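Local coordinates for protein antisigma-factor antagonist, STAS (PDB 3OIZ) that is the STAS domain of a SulP-like membrane protein that probably transports sulfate or a related anion, and resembles bacterial antisigma-factor antagonists, at residues A54-I59 and Q63-A68; D33-F38 and V69-R74. All coordinates share one frame; numbering follows the deposited sequence.

Contact 1: A54-I59 and Q63-A68; sequences AHIWDI and QALDMA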
ATOM      1  N   ALA A  54      -2.727  -7.259   6.421  1.00 21.51           N
ATOM      2  CA  ALA A  54      -3.979  -6.917   5.743  1.00 21.24           C
ATOM      3  C   ALA A  54      -4.543  -8.137   5.021  1.00 20.42           C
ATOM      4  O   ALA A  54      -3.830  -9.127   4.809  1.00 21.43           O
ATOM      5  CB  ALA A  54      -3.692  -5.786   4.721  1.00 20.58           C
ATOM      6  N   HIS A  55      -5.815  -8.060   4.620  1.00 19.43           N
ATOM      7  CA  HIS A  55      -6.451  -9.107   3.814  1.00 19.47           C
ATOM      8  C   HIS A  55      -7.011  -8.453   2.559  1.00 19.39           C
ATOM      9  O   HIS A  55      -7.791  -7.523   2.664  1.00 21.38           O
ATOM     10  CB  HIS A  55      -7.615  -9.763   4.585  1.00 18.35           C
ATOM     11  CG  HIS A  55      -7.176 -10.415   5.857  1.00 20.03           C
ATOM     12  ND1 HIS A  55      -6.230 -11.432   5.884  1.00 20.38           N
ATOM     13  CD2 HIS A  55      -7.526 -10.182   7.151  1.00 21.22           C
ATOM     14  CE1 HIS A  55      -6.036 -11.802   7.143  1.00 21.73           C
ATOM     15  NE2 HIS A  55      -6.807 -11.061   7.926  1.00 22.54           N
ATOM     16  N   ILE A  56      -6.537  -8.887   1.399  1.00 19.87           N
ATOM     17  CA  ILE A  56      -7.061  -8.394   0.130  1.00 20.15           C
ATOM     18  C   ILE A  56      -8.215  -9.280  -0.281  1.00 19.62           C
ATOM     19  O   ILE A  56      -8.044 -10.516  -0.411  1.00 21.82           O
ATOM     20  CB  ILE A  56      -5.966  -8.400  -0.947  1.00 20.86           C
ATOM     21  CG1 ILE A  56      -4.793  -7.477  -0.540  1.00 19.62           C
ATOM     22  CG2 ILE A  56      -6.586  -7.957  -2.278  1.00 22.99           C
ATOM     23  CD1 ILE A  56      -3.473  -7.745  -1.378  1.00 22.11           C
ATOM     24  N   TRP A  57      -9.409  -8.708  -0.484  1.00 20.50           N
ATOM     25  CA  TRP A  57     -10.578  -9.577  -0.696  1.00 20.48           C
ATOM     26  C   TRP A  57     -11.052  -9.739  -2.138  1.00 21.87           C
ATOM     27  O   TRP A  57     -11.909 -10.613  -2.431  1.00 23.83           O
ATOM     28  CB  TRP A  57     -11.736  -9.053   0.171  1.00 20.54           C
ATOM     29  CG  TRP A  57     -11.496  -9.336   1.620  1.00 19.80           C
ATOM     30  CD1 TRP A  57     -11.002  -8.485   2.554  1.00 18.94           C
ATOM     31  CD2 TRP A  57     -11.691 -10.603   2.279  1.00 19.77           C
ATOM     32  NE1 TRP A  57     -10.940  -9.109   3.788  1.00 20.39           N
ATOM     33  CE2 TRP A  57     -11.334 -10.423   3.641  1.00 21.64           C
ATOM     34  CE3 TRP A  57     -12.167 -11.860   1.850  1.00 19.52           C
ATOM     35  CZ2 TRP A  57     -11.424 -11.462   4.589  1.00 21.76           C
ATOM     36  CZ3 TRP A  57     -12.240 -12.917   2.786  1.00 21.35           C
ATOM     37  CH2 TRP A  57     -11.871 -12.708   4.146  1.00 23.28           C
ATOM     38  N   ASP A  58     -10.541  -8.898  -3.039  1.00 21.36           N
ATOM     39  CA  ASP A  58     -11.013  -8.932  -4.410  1.00 21.34           C
ATOM     40  C   ASP A  58      -9.973  -8.394  -5.369  1.00 21.87           C
ATOM     41  O   ASP A  58      -8.949  -7.799  -4.953  1.00 19.91           O
ATOM     42  CB  ASP A  58     -12.360  -8.170  -4.557  1.00 21.38           C
ATOM     43  CG  ASP A  58     -12.327  -6.760  -3.944  1.00 22.06           C
ATOM     44  OD1 ASP A  58     -11.399  -5.969  -4.248  1.00 23.99           O
ATOM     45  OD2 ASP A  58     -13.291  -6.423  -3.207  1.00 23.43           O
ATOM     46  N   ILE A  59     -10.220  -8.589  -6.663  0.50 21.93           N
ATOM     47  CA  ILE A  59      -9.198  -8.261  -7.644  0.50 22.42           C
ATOM     48  C   ILE A  59      -9.096  -6.737  -7.856  0.50 22.38           C
ATOM     49  O   ILE A  59      -8.020  -6.227  -8.140  0.50 21.93           O
ATOM     50  CB  ILE A  59      -9.422  -9.046  -8.945  0.50 22.10           C
ATOM     51  CG1 ILE A  59      -8.099  -9.237  -9.698  0.50 23.05           C
ATOM     52  CG2 ILE A  59     -10.460  -8.377  -9.777  0.50 22.47           C
ATOM     53  CD1 ILE A  59      -7.078 -10.052  -8.883  0.50 22.94           C
ATOM     54  N   GLN A  63      -5.672  -4.658  -7.815  1.00 21.20           N
ATOM     55  CA  GLN A  63      -5.313  -3.669  -8.868  1.00 21.13           C
ATOM     56  C   GLN A  63      -5.019  -2.311  -8.243  1.00 21.42           C
ATOM     57  O   GLN A  63      -4.160  -1.574  -8.768  1.00 22.15           O
ATOM     58  CB  GLN A  63      -6.471  -3.578  -9.854  1.00 20.95           C
ATOM     59  CG  GLN A  63      -6.516  -4.816 -10.753  1.00 21.93           C
ATOM     60  CD  GLN A  63      -7.733  -4.786 -11.655  1.00 23.88           C
ATOM     61  OE1 GLN A  63      -8.806  -4.296 -11.270  1.00 27.69           O
ATOM     62  NE2 GLN A  63      -7.580  -5.275 -12.873  1.00 26.90           N
ATOM     63  N   ALA A  64      -5.700  -1.978  -7.132  1.00 20.67           N
ATOM     64  CA  ALA A  64      -5.437  -0.717  -6.431  1.00 20.20           C
ATOM     65  C   ALA A  64      -4.045  -0.733  -5.816  1.00 20.64           C
ATOM     66  O   ALA A  64      -3.288   0.270  -5.910  1.00 21.05           O
ATOM     67  CB  ALA A  64      -6.534  -0.440  -5.355  1.00 20.61           C
ATOM     68  N   LEU A  65      -3.678  -1.849  -5.191  1.00 20.10           N
ATOM     69  CA  LEU A  65      -2.304  -1.962  -4.667  1.00 20.07           C
ATOM     70  C   LEU A  65      -1.293  -1.813  -5.818  1.00 20.74           C
ATOM     71  O   LEU A  65      -0.269  -1.090  -5.701  1.00 20.17           O
ATOM     72  CB  LEU A  65      -2.153  -3.313  -3.945  1.00 20.29           C
ATOM     73  CG  LEU A  65      -0.754  -3.667  -3.415  1.00 20.93           C
ATOM     74  CD1 LEU A  65      -0.221  -2.628  -2.419  1.00 21.86           C
ATOM     75  CD2 LEU A  65      -0.854  -5.093  -2.766  1.00 22.03           C
ATOM     76  N   ASP A  66      -1.579  -2.495  -6.927  1.00 20.94           N
ATOM     77  CA  ASP A  66      -0.667  -2.456  -8.092  1.00 20.79           C
ATOM     78  C   ASP A  66      -0.543  -1.006  -8.583  1.00 20.92           C
ATOM     79  O   ASP A  66       0.552  -0.561  -8.988  1.00 22.65           O
ATOM     80  CB  ASP A  66      -1.200  -3.318  -9.221  1.00 20.77           C
ATOM     81  CG  ASP A  66      -1.091  -4.820  -8.941  1.00 21.26           C
ATOM     82  OD1 ASP A  66      -0.404  -5.231  -7.966  1.00 24.19           O
ATOM     83  OD2 ASP A  66      -1.730  -5.591  -9.725  1.00 21.92           O
HETATM   84  N   MSE A  67      -1.665  -0.286  -8.594  1.00 20.48           N
HETATM   85  CA  MSE A  67      -1.657   1.108  -9.026  1.00 22.73           C
HETATM   86  C   MSE A  67      -0.839   1.993  -8.077  1.00 22.22           C
HETATM   87  O   MSE A  67      -0.120   2.897  -8.543  1.00 23.33           O
HETATM   88  CB  MSE A  67      -3.095   1.641  -9.200  1.00 23.92           C
HETATM   89  CG  MSE A  67      -3.172   3.071  -9.742  1.00 27.99           C
HETATM   90 SE   MSE A  67      -2.405   3.227 -11.521  0.75 35.38          SE
HETATM   91  CE  MSE A  67      -3.942   2.561 -12.480  1.00 39.57           C
ATOM     92  N   ALA A  68      -0.948   1.745  -6.759  1.00 20.96           N
ATOM     93  CA  ALA A  68      -0.188   2.536  -5.796  1.00 21.66           C
ATOM     94  C   ALA A  68       1.306   2.276  -6.067  1.00 20.94           C
ATOM     95  O   ALA A  68       2.130   3.218  -6.103  1.00 22.93           O
ATOM     96  CB  ALA A  68      -0.536   2.139  -4.383  1.00 22.02           C
TER

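Contact 2: D33-F38 and V69-R74; sequences DFMAAF and VLKFRR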
ATOM      1  N   ASP A  33     -10.327   5.339  -0.770  1.00 29.14           N
ATOM      2  CA  ASP A  33      -9.741   5.620   0.538  1.00 29.70           C
ATOM      3  C   ASP A  33      -8.342   5.058   0.636  1.00 28.08           C
ATOM      4  O   ASP A  33      -7.435   5.706   1.196  1.00 28.26           O
ATOM      5  CB  ASP A  33     -10.618   5.021   1.647  1.00 30.84           C
ATOM      6  CG  ASP A  33     -12.074   5.399   1.490  1.00 35.67           C
ATOM      7  OD1 ASP A  33     -12.464   6.344   2.174  1.00 39.30           O
ATOM      8  OD2 ASP A  33     -12.835   4.770   0.673  1.00 37.80           O
ATOM      9  N   PHE A  34      -8.156   3.843   0.102  1.00 26.23           N
ATOM     10  CA  PHE A  34      -6.833   3.221   0.100  1.00 24.63           C
ATOM     11  C   PHE A  34      -5.823   4.102  -0.675  1.00 24.99           C
ATOM     12  O   PHE A  34      -4.702   4.368  -0.198  1.00 25.07           O
ATOM     13  CB  PHE A  34      -6.960   1.808  -0.486  1.00 23.69           C
ATOM     14  CG  PHE A  34      -5.656   1.133  -0.711  1.00 21.34           C
ATOM     15  CD1 PHE A  34      -5.017   0.445   0.331  1.00 23.37           C
ATOM     16  CD2 PHE A  34      -5.076   1.144  -1.979  1.00 22.76           C
ATOM     17  CE1 PHE A  34      -3.756  -0.196   0.107  1.00 23.42           C
ATOM     18  CE2 PHE A  34      -3.858   0.504  -2.213  1.00 22.53           C
ATOM     19  CZ  PHE A  34      -3.193  -0.179  -1.184  1.00 23.98           C
HETATM   20  N   MSE A  35      -6.190   4.523  -1.882  1.00 25.27           N
HETATM   21  CA  MSE A  35      -5.306   5.401  -2.681  1.00 26.01           C
HETATM   22  C   MSE A  35      -4.938   6.693  -1.953  1.00 26.06           C
HETATM   23  O   MSE A  35      -3.772   7.113  -1.985  1.00 26.49           O
HETATM   24  CB  MSE A  35      -5.919   5.728  -4.059  1.00 27.15           C
HETATM   25  CG  MSE A  35      -6.153   4.501  -4.945  1.00 27.23           C
HETATM   26 SE   MSE A  35      -4.611   3.391  -5.249  0.75 26.45          SE
HETATM   27  CE  MSE A  35      -3.626   4.586  -6.368  1.00 26.82           C
ATOM     28  N   ALA A  36      -5.906   7.275  -1.243  1.00 26.90           N
ATOM     29  CA  ALA A  36      -5.712   8.541  -0.572  1.00 28.00           C
ATOM     30  C   ALA A  36      -4.762   8.435   0.604  1.00 28.42           C
ATOM     31  O   ALA A  36      -4.314   9.481   1.137  1.00 29.23           O
ATOM     32  CB  ALA A  36      -7.027   9.054  -0.104  1.00 29.66           C
ATOM     33  N   ALA A  37      -4.470   7.197   1.023  1.00 27.95           N
ATOM     34  CA  ALA A  37      -3.525   6.977   2.128  1.00 28.02           C
ATOM     35  C   ALA A  37      -2.061   7.294   1.783  1.00 28.29           C
ATOM     36  O   ALA A  37      -1.231   7.495   2.686  1.00 29.74           O
ATOM     37  CB  ALA A  37      -3.643   5.578   2.669  1.00 29.08           C
ATOM     38  N   PHE A  38      -1.728   7.342   0.501  1.00 27.32           N
ATOM     39  CA  PHE A  38      -0.312   7.442   0.090  1.00 27.12           C
ATOM     40  C   PHE A  38       0.033   8.853  -0.424  1.00 28.37           C
ATOM     41  O   PHE A  38      -0.768   9.504  -1.102  1.00 29.58           O
ATOM     42  CB  PHE A  38      -0.011   6.394  -1.003  1.00 26.50           C
ATOM     43  CG  PHE A  38      -0.281   4.995  -0.561  1.00 24.83           C
ATOM     44  CD1 PHE A  38       0.696   4.278   0.129  1.00 21.93           C
ATOM     45  CD2 PHE A  38      -1.501   4.379  -0.841  1.00 27.13           C
ATOM     46  CE1 PHE A  38       0.452   2.961   0.571  1.00 24.47           C
ATOM     47  CE2 PHE A  38      -1.771   3.064  -0.400  1.00 25.25           C
ATOM     48  CZ  PHE A  38      -0.800   2.345   0.297  1.00 24.45           C
ATOM     49  N   VAL A  69       1.661   0.997  -6.244  1.00 20.31           N
ATOM     50  CA  VAL A  69       3.038   0.645  -6.597  1.00 20.27           C
ATOM     51  C   VAL A  69       3.507   1.364  -7.874  1.00 22.01           C
ATOM     52  O   VAL A  69       4.604   1.994  -7.893  1.00 22.41           O
ATOM     53  CB  VAL A  69       3.201  -0.878  -6.749  1.00 20.61           C
ATOM     54  CG1 VAL A  69       4.595  -1.200  -7.371  1.00 21.97           C
ATOM     55  CG2 VAL A  69       3.033  -1.577  -5.345  1.00 20.55           C
ATOM     56  N   LEU A  70       2.695   1.276  -8.930  1.00 22.17           N
ATOM     57  CA  LEU A  70       3.050   1.912 -10.190  1.00 23.17           C
ATOM     58  C   LEU A  70       3.249   3.425 -10.016  1.00 23.67           C
ATOM     59  O   LEU A  70       4.224   3.980 -10.545  1.00 24.72           O
ATOM     60  CB  LEU A  70       1.956   1.651 -11.241  1.00 23.11           C
ATOM     61  CG  LEU A  70       2.211   2.234 -12.634  1.00 25.72           C
ATOM     62  CD1 LEU A  70       3.572   1.748 -13.171  1.00 29.99           C
ATOM     63  CD2 LEU A  70       1.109   1.807 -13.558  1.00 28.30           C
ATOM     64  N   LYS A  71       2.348   4.077  -9.256  1.00 23.34           N
ATOM     65  CA  LYS A  71       2.447   5.528  -9.057  1.00 24.67           C
ATOM     66  C   LYS A  71       3.701   5.965  -8.318  1.00 24.45           C
ATOM     67  O   LYS A  71       4.326   6.991  -8.706  1.00 26.22           O
ATOM     68  CB  LYS A  71       1.192   6.093  -8.379  1.00 25.10           C
ATOM     69  CG  LYS A  71      -0.013   6.095  -9.352  1.00 28.24           C
ATOM     70  CD  LYS A  71      -1.326   6.489  -8.686  1.00 33.84           C
ATOM     71  CE  LYS A  71      -1.277   7.875  -8.162  1.00 39.44           C
ATOM     72  NZ  LYS A  71      -2.110   8.775  -8.996  1.00 45.49           N
ATOM     73  N   PHE A  72       4.086   5.209  -7.280  1.00 23.99           N
ATOM     74  CA  PHE A  72       5.397   5.438  -6.633  1.00 23.65           C
ATOM     75  C   PHE A  72       6.554   5.220  -7.575  1.00 24.29           C
ATOM     76  O   PHE A  72       7.488   6.043  -7.597  1.00 25.42           O
ATOM     77  CB  PHE A  72       5.575   4.573  -5.388  1.00 23.03           C
ATOM     78  CG  PHE A  72       4.872   5.114  -4.178  1.00 24.19           C
ATOM     79  CD1 PHE A  72       5.222   6.367  -3.644  1.00 25.61           C
ATOM     80  CD2 PHE A  72       3.918   4.367  -3.548  1.00 23.38           C
ATOM     81  CE1 PHE A  72       4.598   6.841  -2.483  1.00 24.82           C
ATOM     82  CE2 PHE A  72       3.270   4.850  -2.387  1.00 23.37           C
ATOM     83  CZ  PHE A  72       3.610   6.069  -1.864  1.00 25.58           C
ATOM     84  N   ARG A  73       6.484   4.174  -8.400  1.00 23.36           N
ATOM     85  CA  ARG A  73       7.575   3.922  -9.360  1.00 24.29           C
ATOM     86  C   ARG A  73       7.704   5.042 -10.381  1.00 25.79           C
ATOM     87  O   ARG A  73       8.812   5.445 -10.739  1.00 26.76           O
ATOM     88  CB  ARG A  73       7.372   2.558 -10.048  1.00 23.38           C
ATOM     89  CG  ARG A  73       7.671   1.387  -9.085  1.00 23.72           C
ATOM     90  CD  ARG A  73       7.595   0.038  -9.798  1.00 26.11           C
ATOM     91  NE  ARG A  73       8.029  -1.028  -8.901  1.00 26.89           N
ATOM     92  CZ  ARG A  73       7.501  -2.248  -8.871  1.00 25.25           C
ATOM     93  NH1 ARG A  73       6.504  -2.588  -9.710  1.00 27.06           N
ATOM     94  NH2 ARG A  73       7.948  -3.130  -7.976  1.00 26.42           N
ATOM     95  N   ARG A  74       6.574   5.572 -10.837  1.00 26.40           N
ATOM     96  CA  ARG A  74       6.597   6.646 -11.829  1.00 29.69           C
ATOM     97  C   ARG A  74       7.108   7.944 -11.257  1.00 30.36           C
ATOM     98  O   ARG A  74       7.508   8.824 -12.012  1.00 30.65           O
ATOM     99  CB  ARG A  74       5.202   6.891 -12.359  1.00 30.65           C
ATOM    100  CG  ARG A  74       4.755   5.800 -13.234  1.00 34.87           C
ATOM    101  CD  ARG A  74       3.395   6.045 -13.736  1.00 41.58           C
ATOM    102  NE  ARG A  74       3.190   5.254 -14.942  1.00 47.84           N
ATOM    103  CZ  ARG A  74       1.996   4.895 -15.399  1.00 50.76           C
ATOM    104  NH1 ARG A  74       0.895   5.256 -14.734  1.00 51.05           N
ATOM    105  NH2 ARG A  74       1.906   4.163 -16.508  1.00 51.60           N
TER

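Contact 1: A54-I59 and Q63-A68
In the STAS fold, the loop that leaves strand 54-56 runs straight into helix 59-74, and contact 1, carried by Ile56 and Ile59 on one side and Gln63 and Leu65 on the other, is this strand-to-helix junction. The related antisigma-factor antagonists carry their phosphorylatable serine near this helix start; whether this protein uses its helix start in the same way is not known. Asp58 occupies the N-cap position: its side chain caps a backbone N in the first turn, just after Ile59, and OD1 also bonds Ser61 OG, while OD2 accepts from Tyr28 N, so the carboxylate ties the helix start to a neighbouring loop.

The first helical turn is closed by the backbone, with Gln63 N donating to Ile59 O over 2.8 Å. An N-H...O angle of 161° and a C=O...N angle of 158° describe a nearly straight bond, its donor slightly tilted from the carbonyl plane. Gln63 CG lies anti to its own carbonyl carbon and beside its backbone N, which brings this methylene to 3.3 Å from Ile59 O. The oxygen thus has an amide donor and the root of an extended side chain next to it. Ile59 and Gln63 both lie on the surface, and their CA atoms are 6.1 Å apart.

Deeper in, the contact is purely apolar. Ile56 and Leu65 have CA atoms 9.3 Å apart, so the gap is spanned by the side chains, which cross at about a right angle. Both are buried, and Met84 of helix 84-88 touches both, while Phe34 of helix 31-36 touches Leu65. One methyl from each side chain makes the join: Ile56 CD1 meets Leu65 CD2 at 4.0 Å.

Contact 2: D33-F38 and V69-R74
The backbone N of Arg73 donates to Val69 O at 2.9 Å, an ordinary helical bond in the turn of helix 59-74 that presents Lys71 and Phe72 to Met35 and Phe38. On the other side, Phe38 N reaches Met35 O at 3.2 Å. No hydrogen bond crosses between the two segments.

The main meeting is between two buried phenylalanines. Phe38 CD1 lies in the plane of the Phe72 ring, at its edge, 3.6 Å from Phe72 CE2, whereas CE2 approaches the Phe38 ring obliquely. The planes stand at 86° with centroids 5.9 Å apart. Phe38 CB adds a contact of 3.7 Å with Phe72 CZ. The opposite corner of the Phe38 ring, CE2, sits over a face of Phe34, offset toward its rim. Val47 and Val79 of the central sheet touch Phe72, and Ile49 touches Phe38.

Nearer the surface, the bent chain of selenomethionine Met35 (chi3 -70°) brings its CE to 3.8 Å from Lys71 CD. Only the aliphatic part of the lysine is used there, so segments 33-38 and 69-74 are held together by nonpolar contacts between rings and carbon chains.

From the N terminus, the chain first supplies 33-38, which begins on helix 31-36 and runs on to Phe38, then strand 46-51 of the central sheet, the short strand 54-56, and finally helix 59-74. Contact 1 closes the small loop between 54-59 and 63-68, with three helical residues between them. Contact 2 closes a loop of 30 residues from 33-38 to 69-74, and contact 1 is nested inside it. The helical segments 63-68 and 69-74 are consecutive, so one helix serves both contacts. Their centres lie 11 Å apart, and the contacts touch directly: Ala64 O is 3.5 Å from the selenium of Met35, and Met67 CG is 3.7 Å from Met35 CE. Together they tie helix 59-74 to helix 31-36 and strand 54-56.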